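Local coordinates for DUF3887 domain-containing protein (Ruminococcus gnavus, PDB 4HYZ), which is of unknown function but belongs to the DUF3887 family and probably has an NTF2-like fold, at residues W35-L43 and Y103-F112; A20-Q28 and I88-Y99. One frame throughout, in Å; residues are numbered along the deposited sequence.

The two contacts lie on opposite sides of the chain's centre, with about 18 Å between their own centres. Along the chain their segments alternate: 20-28, 35-43, 88-99, then 103-112. Interaction 1 ties the loop between helices 32-36 and 41-44 to the outer strand 109-113. Interaction 2 lays helix 13-28 on strands 81-92 and 95-103. Both therefore reach the same antiparallel sheet, where strands 95-103 and 109-113 are neighbours. Asp23 of segment 20-28 joins them directly, through polar contacts to both segments of interaction 1. Phe112 also packs on Ala27. The helical layer is thus fixed to the sheet at two places, consistent with an NTF2-like fold.

Interaction 1: W35-L43 and Y103-F112; sequences WKSRFTKDL and YDEDMNLVSF. With SO4 (sulfate ion), chain D.
Arg38 NH2 donates to the main-chain O of selenomethionine Met107 at 2.8 Å. Its neighbour Arg38 NH1 reaches Asn108 OD1 at 2.9 Å. Both acceptors sit at the guanidinium edge, close to its plane. The edge of the Tyr103 ring comes beside NH2, nearly coplanar with the guanidinium. Bends at chi2 (-66°) and chi3 (-49°) curl the arginine chain back to this turn. Arg38 NE makes a salt bridge with Asp23 of helix 13-28, which helps to fix the group's rotation. The Asn108 amide works at both ends, for its ND2 donates to sulfate O4 at 2.7 Å. Lys41 N binds O3 of the same ion, probably a crystallisation solute.

The backbones form a single beta bridge. Leu109 N donates to Arg38 O at 2.8 Å, and Thr40 N to Leu109 O at 3.0 Å. This fastens the loop between two short helices onto strand 109-113 at the margin of the antiparallel sheet, an arrangement compatible with the NTF2-like clan.

Next to the bridge, Leu109 CB lies over the centre of the Phe39 ring, a CH-pi contact of 3.8 Å to the centroid. Phe39 CZ touches Phe112 CB at 3.7 Å. Trp35 meets Phe112 in a T-shaped stack, planes at 88°. Trp35 NE1 lies 3.6 Å above the centre of the Phe112 ring; this buried nitrogen has no hydrogen-bond partner in the model.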
loop_
_atom_site.group_PDB
_atom_site.type_symbol
_atom_site.label_atom_id
_atom_site.label_comp_id
_atom_site.label_asym_id
_atom_site.label_seq_id
_atom_site.Cartn_x
_atom_site.Cartn_y
_atom_site.Cartn_z
ATOM N N TRP A 35 30.892 4.155 4.695
ATOM C CA TRP A 35 29.636 3.449 4.487
ATOM C C TRP A 35 29.217 2.786 5.781
ATOM O O TRP A 35 28.083 2.995 6.208
ATOM C CB TRP A 35 29.764 2.448 3.333
ATOM C CG TRP A 35 28.532 1.618 3.095
ATOM C CD1 TRP A 35 27.392 1.995 2.442
ATOM C CD2 TRP A 35 28.341 0.245 3.476
ATOM N NE1 TRP A 35 26.512 0.941 2.384
ATOM C CE2 TRP A 35 27.076 -0.152 2.993
ATOM C CE3 TRP A 35 29.126 -0.689 4.175
ATOM C CZ2 TRP A 35 26.573 -1.444 3.184
ATOM C CZ3 TRP A 35 28.638 -1.975 4.339
ATOM C CH2 TRP A 35 27.376 -2.339 3.858
ATOM N N LYS A 36 30.147 2.080 6.459
ATOM C CA LYS A 36 29.888 1.434 7.761
ATOM C C LYS A 36 29.385 2.458 8.811
ATOM O O LYS A 36 28.455 2.156 9.556
ATOM C CB LYS A 36 31.159 0.741 8.265
ATOM C CG LYS A 36 30.997 -0.056 9.558
ATOM C CD LYS A 36 32.158 -1.045 9.784
ATOM C CE LYS A 36 33.317 -0.461 10.550
ATOM N NZ LYS A 36 33.031 -0.305 12.003
ATOM N N SER A 37 29.972 3.665 8.834
ATOM C CA SER A 37 29.653 4.737 9.781
ATOM C C SER A 37 28.203 5.250 9.631
ATOM O O SER A 37 27.712 5.935 10.535
ATOM C CB SER A 37 30.635 5.902 9.636
ATOM O OG SER A 37 30.272 6.759 8.561
ATOM N N ARG A 38 27.531 4.927 8.502
ATOM C CA ARG A 38 26.152 5.361 8.250
ATOM C C ARG A 38 25.112 4.398 8.888
ATOM O O ARG A 38 23.928 4.717 8.936
ATOM C CB ARG A 38 25.928 5.556 6.744
ATOM C CG ARG A 38 26.576 6.864 6.213
ATOM C CD ARG A 38 25.905 8.119 6.799
ATOM N NE ARG A 38 24.450 7.992 6.651
ATOM C CZ ARG A 38 23.551 7.916 7.627
ATOM N NH1 ARG A 38 23.892 8.189 8.885
ATOM N NH2 ARG A 38 22.290 7.648 7.346
ATOM N N PHE A 39 25.560 3.247 9.424
ATOM C CA PHE A 39 24.697 2.274 10.102
ATOM C C PHE A 39 24.558 2.640 11.563
ATOM O O PHE A 39 25.462 3.278 12.123
ATOM C CB PHE A 39 25.259 0.836 9.961
ATOM C CG PHE A 39 24.989 0.232 8.602
ATOM C CD1 PHE A 39 25.738 0.613 7.491
ATOM C CD2 PHE A 39 23.943 -0.665 8.419
ATOM C CE1 PHE A 39 25.457 0.081 6.224
ATOM C CE2 PHE A 39 23.663 -1.197 7.151
ATOM C CZ PHE A 39 24.424 -0.832 6.067
ATOM N N THR A 40 23.426 2.247 12.196
ATOM C CA THR A 40 23.238 2.454 13.639
ATOM C C THR A 40 24.475 1.888 14.379
ATOM O O THR A 40 25.003 0.859 13.946
ATOM C CB THR A 40 21.962 1.768 14.150
ATOM O OG1 THR A 40 22.176 0.357 14.203
ATOM C CG2 THR A 40 20.744 2.072 13.299
ATOM N N LYS A 41 24.925 2.552 15.459
ATOM C CA LYS A 41 26.087 2.139 16.244
ATOM C C LYS A 41 26.065 0.631 16.562
ATOM O O LYS A 41 27.079 -0.042 16.362
ATOM C CB LYS A 41 26.179 2.943 17.566
ATOM C CG LYS A 41 26.341 4.465 17.387
ATOM C CD LYS A 41 26.248 5.205 18.723
ATOM C CE LYS A 41 26.381 6.707 18.594
ATOM N NZ LYS A 41 26.495 7.375 19.922
ATOM N N ASP A 42 24.883 0.099 16.983
ATOM C CA ASP A 42 24.709 -1.299 17.357
ATOM C C ASP A 42 24.863 -2.294 16.183
ATOM O O ASP A 42 25.143 -3.458 16.436
ATOM C CB ASP A 42 23.345 -1.485 18.044
ATOM C CG ASP A 42 23.325 -2.581 19.089
ATOM O OD1 ASP A 42 24.124 -2.497 20.066
ATOM O OD2 ASP A 42 22.507 -3.515 18.947
ATOM N N LEU A 43 24.691 -1.875 14.926
ATOM C CA LEU A 43 24.828 -2.820 13.804
ATOM C C LEU A 43 26.187 -2.737 13.067
ATOM O O LEU A 43 26.461 -3.620 12.256
ATOM C CB LEU A 43 23.697 -2.640 12.776
ATOM C CG LEU A 43 22.286 -3.007 13.232
ATOM C CD1 LEU A 43 21.275 -2.439 12.292
ATOM C CD2 LEU A 43 22.102 -4.524 13.348
ATOM N N TYR A 103 15.879 2.610 7.748
ATOM C CA TYR A 103 16.424 3.496 8.761
ATOM C C TYR A 103 15.734 3.360 10.080
ATOM O O TYR A 103 14.523 3.109 10.136
ATOM C CB TYR A 103 16.243 4.971 8.292
ATOM C CG TYR A 103 17.078 5.318 7.075
ATOM C CD1 TYR A 103 18.428 5.642 7.201
ATOM C CD2 TYR A 103 16.527 5.291 5.790
ATOM C CE1 TYR A 103 19.202 5.970 6.086
ATOM C CE2 TYR A 103 17.288 5.634 4.669
ATOM C CZ TYR A 103 18.632 5.958 4.823
ATOM O OH TYR A 103 19.425 6.248 3.744
ATOM N N ASP A 104 16.474 3.671 11.146
ATOM C CA ASP A 104 15.846 3.832 12.444
ATOM C C ASP A 104 15.404 5.319 12.519
ATOM O O ASP A 104 15.676 6.102 11.577
ATOM C CB ASP A 104 16.772 3.380 13.594
ATOM C CG ASP A 104 18.026 4.196 13.853
ATOM O OD1 ASP A 104 18.236 5.229 13.163
ATOM O OD2 ASP A 104 18.752 3.859 14.789
ATOM N N GLU A 105 14.723 5.716 13.607
ATOM C CA GLU A 105 14.210 7.086 13.724
ATOM C C GLU A 105 15.338 8.137 13.746
ATOM O O GLU A 105 15.078 9.288 13.378
ATOM C CB GLU A 105 13.309 7.240 14.966
ATOM C CG GLU A 105 11.952 6.559 14.811
ATOM C CD GLU A 105 10.844 7.338 14.123
ATOM O OE1 GLU A 105 11.119 8.447 13.614
ATOM O OE2 GLU A 105 9.708 6.811 14.045
ATOM N N ASP A 106 16.575 7.744 14.160
ATOM C CA ASP A 106 17.742 8.651 14.151
ATOM C C ASP A 106 18.328 8.792 12.750
ATOM O O ASP A 106 19.341 9.463 12.580
ATOM C CB ASP A 106 18.823 8.198 15.144
ATOM C CG ASP A 106 18.423 8.395 16.594
ATOM O OD1 ASP A 106 17.409 9.083 16.845
ATOM O OD2 ASP A 106 19.126 7.870 17.478
HETATM N N MSE A 107 17.710 8.138 11.745
HETATM C CA MSE A 107 18.088 8.226 10.320
HETATM C C MSE A 107 19.457 7.604 10.030
HETATM O O MSE A 107 20.188 8.025 9.101
HETATM C CB MSE A 107 17.977 9.676 9.790
HETATM C CG MSE A 107 16.493 10.113 9.617
HETATM SE SE MSE A 107 15.462 8.928 8.449
HETATM C CE MSE A 107 16.513 8.989 6.811
ATOM N N ASN A 108 19.744 6.519 10.765
ATOM C CA ASN A 108 20.947 5.712 10.508
ATOM C C ASN A 108 20.481 4.392 9.903
ATOM O O ASN A 108 19.394 3.952 10.211
ATOM C CB ASN A 108 21.748 5.531 11.769
ATOM C CG ASN A 108 22.250 6.854 12.280
ATOM O OD1 ASN A 108 22.792 7.670 11.541
ATOM N ND2 ASN A 108 22.115 7.086 13.561
ATOM N N LEU A 109 21.260 3.788 9.023
ATOM C CA LEU A 109 20.845 2.549 8.354
ATOM C C LEU A 109 20.710 1.341 9.283
ATOM O O LEU A 109 21.528 1.127 10.175
ATOM C CB LEU A 109 21.836 2.179 7.237
ATOM C CG LEU A 109 21.923 3.129 6.040
ATOM C CD1 LEU A 109 23.229 2.861 5.247
ATOM C CD2 LEU A 109 20.690 2.992 5.132
ATOM N N VAL A 110 19.684 0.517 9.016
ATOM C CA VAL A 110 19.528 -0.766 9.707
ATOM C C VAL A 110 19.636 -1.861 8.643
ATOM O O VAL A 110 19.791 -3.034 8.968
ATOM C CB VAL A 110 18.234 -0.905 10.561
ATOM C CG1 VAL A 110 18.251 0.053 11.750
ATOM C CG2 VAL A 110 16.976 -0.712 9.718
ATOM N N SER A 111 19.556 -1.461 7.368
ATOM C CA SER A 111 19.554 -2.389 6.226
ATOM C C SER A 111 19.907 -1.643 4.948
ATOM O O SER A 111 19.479 -0.509 4.743
ATOM C CB SER A 111 18.175 -3.044 6.086
ATOM O OG SER A 111 18.182 -3.986 5.030
ATOM N N PHE A 112 20.666 -2.294 4.085
ATOM C CA PHE A 112 21.099 -1.729 2.809
ATOM C C PHE A 112 21.239 -2.873 1.844
ATOM O O PHE A 112 22.104 -3.719 2.052
ATOM C CB PHE A 112 22.434 -0.951 2.966
ATOM C CG PHE A 112 22.918 -0.236 1.713
ATOM C CD1 PHE A 112 23.528 -0.941 0.679
ATOM C CD2 PHE A 112 22.817 1.146 1.597
ATOM C CE1 PHE A 112 23.982 -0.285 -0.466
ATOM C CE2 PHE A 112 23.272 1.804 0.448
ATOM C CZ PHE A 112 23.819 1.078 -0.588
HETATM S S SO4 D . 21.585 5.219 16.434
HETATM O O1 SO4 D . 20.911 4.318 17.358
HETATM O O2 SO4 D . 21.488 6.581 16.974
HETATM O O3 SO4 D . 23.036 4.787 16.261
HETATM O O4 SO4 D . 20.910 5.216 15.165
#

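Interaction 2: A20-Q28 and I88-Y99; sequences AMEDIEIAQ and IVVKYEEGNVNY. With SO4 (sulfate ion), chain C.
Ile24 of helix 20-28 presses its CD1 against Ile88 CG2 at 3.5 Å, the two side chains lying alongside with opposite headings. The motif is a helix packed on a beta hairpin, strands 88-92 and 95-99 joined by a type I turn from Tyr92 to Gly95. Helix and strand 88-92 cross at -45°, with axes 10.6 Å apart.

The tight part is apolar and centres on Ile24. Its CD1 also meets Val90 CG2 and Tyr99 CB. Ile24 CG1 is anti to the carbonyl carbon (chi1 -71°), which carries it over one face of the Tyr99 ring. This CH-pi contact measures 4.2 Å to the centroid, displaced toward the rim. Phe112 of strand 109-113 packs on Ile24 too. Only the buried Ala20 touches loosely, its CB staying 4.4 Å from Ile88 CG2.

The margins are partly exposed. On one, selenomethionine Met21 brings its CG to Ile88 CD1 at 3.7 Å. On the other, Gln28 extends to the Tyr92 hydroxyl. Its NE2 donates to Tyr92 OH, with the oxygen in the amide plane; the modelled 2.5 Å is short, so the exact length is doubtful. Amide and ring planes are 65° apart. Tyr92 OH also shares a hydrogen bond of 2.7 Å with Tyr99 OH, which continues to Tyr55 of helix 49-60. With an alanine in place of Gln28, Tyr92 OH would probably lose its amide donor and be left with Tyr99 OH as its partner here.

The solvent side is the hairpin turn. There exposed Asn96 ND2 donates to O3 of a sulfate at 3.0 Å, and the ion is also held by Gly1 N and Asp79 N of the second subunit.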
loop_
_atom_site.group_PDB
_atom_site.type_symbol
_atom_site.label_atom_id
_atom_site.label_comp_id
_atom_site.label_asym_id
_atom_site.label_seq_id
_atom_site.Cartn_x
_atom_site.Cartn_y
_atom_site.Cartn_z
ATOM N N ALA A 20 18.761 8.548 1.575
ATOM C CA ALA A 20 18.971 7.357 0.751
ATOM C C ALA A 20 19.904 7.697 -0.425
ATOM O O ALA A 20 20.809 6.932 -0.741
ATOM C CB ALA A 20 17.631 6.818 0.236
HETATM N N MSE A 21 19.694 8.861 -1.051
HETATM C CA MSE A 21 20.558 9.288 -2.163
HETATM C C MSE A 21 22.002 9.511 -1.684
HETATM O O MSE A 21 22.956 9.073 -2.349
HETATM C CB MSE A 21 20.006 10.548 -2.818
HETATM C CG MSE A 21 18.690 10.292 -3.547
HETATM SE SE MSE A 21 18.174 11.866 -4.545
HETATM C CE MSE A 21 17.636 13.053 -3.068
ATOM N N GLU A 22 22.159 10.130 -0.507
ATOM C CA GLU A 22 23.498 10.357 0.091
ATOM C C GLU A 22 24.156 9.045 0.468
ATOM O O GLU A 22 25.316 8.849 0.187
ATOM C CB GLU A 22 23.383 11.236 1.331
ATOM C CG GLU A 22 23.222 12.688 0.968
ATOM C CD GLU A 22 22.662 13.578 2.047
ATOM O OE1 GLU A 22 22.193 13.061 3.086
ATOM O OE2 GLU A 22 22.613 14.803 1.807
ATOM N N ASP A 23 23.397 8.129 1.080
ATOM C CA ASP A 23 23.916 6.838 1.515
ATOM C C ASP A 23 24.293 5.939 0.327
ATOM O O ASP A 23 25.248 5.174 0.433
ATOM C CB ASP A 23 22.917 6.153 2.461
ATOM C CG ASP A 23 22.826 6.864 3.806
ATOM O OD1 ASP A 23 23.640 7.799 4.055
ATOM O OD2 ASP A 23 21.930 6.518 4.598
ATOM N N ILE A 24 23.574 6.040 -0.806
ATOM C CA ILE A 24 23.931 5.246 -1.993
ATOM C C ILE A 24 25.212 5.844 -2.606
ATOM O O ILE A 24 26.070 5.088 -3.049
ATOM C CB ILE A 24 22.771 5.113 -3.008
ATOM C CG1 ILE A 24 21.690 4.184 -2.426
ATOM C CG2 ILE A 24 23.260 4.620 -4.396
ATOM C CD1 ILE A 24 20.314 4.389 -3.055
ATOM N N GLU A 25 25.367 7.181 -2.571
ATOM C CA GLU A 25 26.594 7.833 -3.047
ATOM C C GLU A 25 27.783 7.422 -2.188
ATOM O O GLU A 25 28.851 7.199 -2.716
ATOM C CB GLU A 25 26.462 9.355 -3.044
ATOM C CG GLU A 25 25.537 9.896 -4.121
ATOM C CD GLU A 25 25.017 11.301 -3.854
ATOM O OE1 GLU A 25 25.235 11.850 -2.746
ATOM O OE2 GLU A 25 24.298 11.815 -4.734
ATOM N N ILE A 26 27.602 7.289 -0.874
ATOM C CA ILE A 26 28.676 6.850 0.039
ATOM C C ILE A 26 29.013 5.381 -0.288
ATOM O O ILE A 26 30.183 5.032 -0.302
ATOM C CB ILE A 26 28.315 7.086 1.539
ATOM C CG1 ILE A 26 28.271 8.618 1.891
ATOM C CG2 ILE A 26 29.299 6.366 2.464
ATOM C CD1 ILE A 26 27.098 8.984 3.098
ATOM N N ALA A 27 28.004 4.527 -0.575
ATOM C CA ALA A 27 28.244 3.128 -0.973
ATOM C C ALA A 27 29.030 3.061 -2.294
ATOM O O ALA A 27 29.980 2.292 -2.391
ATOM C CB ALA A 27 26.926 2.378 -1.117
ATOM N N GLN A 28 28.679 3.918 -3.274
ATOM C CA GLN A 28 29.385 3.948 -4.569
ATOM C C GLN A 28 30.815 4.497 -4.465
ATOM O O GLN A 28 31.605 4.258 -5.373
ATOM C CB GLN A 28 28.616 4.768 -5.618
ATOM C CG GLN A 28 27.295 4.134 -6.064
ATOM C CD GLN A 28 26.412 5.106 -6.813
ATOM O OE1 GLN A 28 26.635 6.338 -6.873
ATOM N NE2 GLN A 28 25.368 4.578 -7.389
ATOM N N ILE A 88 14.413 2.652 -3.866
ATOM C CA ILE A 88 14.747 3.766 -4.761
ATOM C C ILE A 88 15.430 3.222 -6.009
ATOM O O ILE A 88 16.271 2.328 -5.936
ATOM C CB ILE A 88 15.580 4.874 -4.036
ATOM C CG1 ILE A 88 15.934 6.079 -4.969
ATOM C CG2 ILE A 88 16.807 4.303 -3.318
ATOM C CD1 ILE A 88 16.484 7.336 -4.213
ATOM N N VAL A 89 14.999 3.730 -7.155
ATOM C CA VAL A 89 15.546 3.362 -8.452
ATOM C C VAL A 89 16.852 4.113 -8.654
ATOM O O VAL A 89 16.899 5.327 -8.465
ATOM C CB VAL A 89 14.553 3.648 -9.613
ATOM C CG1 VAL A 89 15.199 3.400 -10.972
ATOM C CG2 VAL A 89 13.291 2.818 -9.462
ATOM N N VAL A 90 17.907 3.390 -9.018
ATOM C CA VAL A 90 19.193 3.991 -9.366
ATOM C C VAL A 90 19.457 3.581 -10.821
ATOM O O VAL A 90 19.474 2.388 -11.149
ATOM C CB VAL A 90 20.350 3.669 -8.399
ATOM C CG1 VAL A 90 21.595 4.431 -8.802
ATOM C CG2 VAL A 90 19.967 4.018 -6.960
ATOM N N LYS A 91 19.549 4.573 -11.697
ATOM C CA LYS A 91 19.751 4.325 -13.135
ATOM C C LYS A 91 21.246 4.355 -13.461
ATOM O O LYS A 91 21.899 5.370 -13.237
ATOM C CB LYS A 91 18.971 5.343 -14.008
ATOM C CG LYS A 91 17.550 5.627 -13.512
ATOM C CD LYS A 91 16.783 6.554 -14.442
ATOM C CE LYS A 91 15.325 6.645 -14.075
ATOM N NZ LYS A 91 14.634 7.704 -14.849
ATOM N N TYR A 92 21.792 3.201 -13.875
ATOM C CA TYR A 92 23.193 3.056 -14.300
ATOM C C TYR A 92 23.209 2.891 -15.806
ATOM O O TYR A 92 22.151 2.655 -16.407
ATOM C CB TYR A 92 23.889 1.862 -13.619
ATOM C CG TYR A 92 24.024 1.986 -12.117
ATOM C CD1 TYR A 92 25.051 2.731 -11.546
ATOM C CD2 TYR A 92 23.138 1.334 -11.261
ATOM C CE1 TYR A 92 25.159 2.875 -10.161
ATOM C CE2 TYR A 92 23.255 1.441 -9.880
ATOM C CZ TYR A 92 24.270 2.209 -9.330
ATOM O OH TYR A 92 24.374 2.323 -7.958
ATOM N N GLU A 93 24.396 2.982 -16.422
ATOM C CA GLU A 93 24.576 2.824 -17.862
ATOM C C GLU A 93 24.059 1.463 -18.340
ATOM O O GLU A 93 23.431 1.393 -19.402
ATOM C CB GLU A 93 26.051 3.008 -18.237
ATOM C CG GLU A 93 26.289 4.080 -19.290
ATOM N N GLU A 94 24.249 0.396 -17.539
ATOM C CA GLU A 94 23.788 -0.934 -17.948
ATOM C C GLU A 94 22.304 -1.200 -17.597
ATOM O O GLU A 94 21.776 -2.249 -17.959
ATOM C CB GLU A 94 24.681 -2.045 -17.362
ATOM C CG GLU A 94 26.098 -2.070 -17.910
ATOM C CD GLU A 94 26.254 -2.040 -19.420
ATOM O OE1 GLU A 94 25.513 -2.770 -20.123
ATOM O OE2 GLU A 94 27.121 -1.274 -19.899
ATOM N N GLY A 95 21.651 -0.251 -16.933
ATOM C CA GLY A 95 20.245 -0.375 -16.558
ATOM C C GLY A 95 19.898 0.099 -15.163
ATOM O O GLY A 95 20.764 0.505 -14.392
ATOM N N ASN A 96 18.608 0.043 -14.854
ATOM C CA ASN A 96 17.989 0.416 -13.585
ATOM C C ASN A 96 18.226 -0.641 -12.510
ATOM O O ASN A 96 18.134 -1.834 -12.775
ATOM C CB ASN A 96 16.481 0.586 -13.803
ATOM C CG ASN A 96 16.112 1.729 -14.707
ATOM O OD1 ASN A 96 16.764 2.778 -14.731
ATOM N ND2 ASN A 96 15.023 1.555 -15.445
ATOM N N VAL A 97 18.501 -0.192 -11.283
ATOM C CA VAL A 97 18.755 -1.051 -10.123
ATOM C C VAL A 97 17.891 -0.543 -8.981
ATOM O O VAL A 97 17.878 0.663 -8.731
ATOM C CB VAL A 97 20.274 -1.068 -9.762
ATOM C CG1 VAL A 97 20.527 -1.755 -8.424
ATOM C CG2 VAL A 97 21.095 -1.741 -10.867
ATOM N N ASN A 98 17.164 -1.437 -8.307
ATOM C CA ASN A 98 16.312 -1.063 -7.176
ATOM C C ASN A 98 17.034 -1.297 -5.843
ATOM O O ASN A 98 17.223 -2.445 -5.430
ATOM C CB ASN A 98 14.979 -1.831 -7.184
ATOM C CG ASN A 98 14.081 -1.540 -8.355
ATOM O OD1 ASN A 98 13.549 -0.446 -8.529
ATOM N ND2 ASN A 98 13.839 -2.542 -9.145
ATOM N N TYR A 99 17.406 -0.221 -5.158
ATOM C CA TYR A 99 18.027 -0.353 -3.841
ATOM C C TYR A 99 16.971 -0.343 -2.742
ATOM O O TYR A 99 16.033 0.443 -2.832
ATOM C CB TYR A 99 19.007 0.798 -3.592
ATOM C CG TYR A 99 20.376 0.647 -4.212
ATOM C CD1 TYR A 99 20.580 0.903 -5.568
ATOM C CD2 TYR A 99 21.495 0.436 -3.417
ATOM C CE1 TYR A 99 21.861 0.902 -6.123
ATOM C CE2 TYR A 99 22.777 0.416 -3.962
ATOM C CZ TYR A 99 22.956 0.654 -5.314
ATOM O OH TYR A 99 24.215 0.651 -5.851
HETATM S S SO4 C . 13.129 -2.105 -15.937
HETATM O O1 SO4 C . 14.504 -2.533 -15.982
HETATM O O2 SO4 C . 12.430 -3.035 -15.065
HETATM O O3 SO4 C . 13.044 -0.753 -15.371
HETATM O O4 SO4 C . 12.484 -2.103 -17.247
#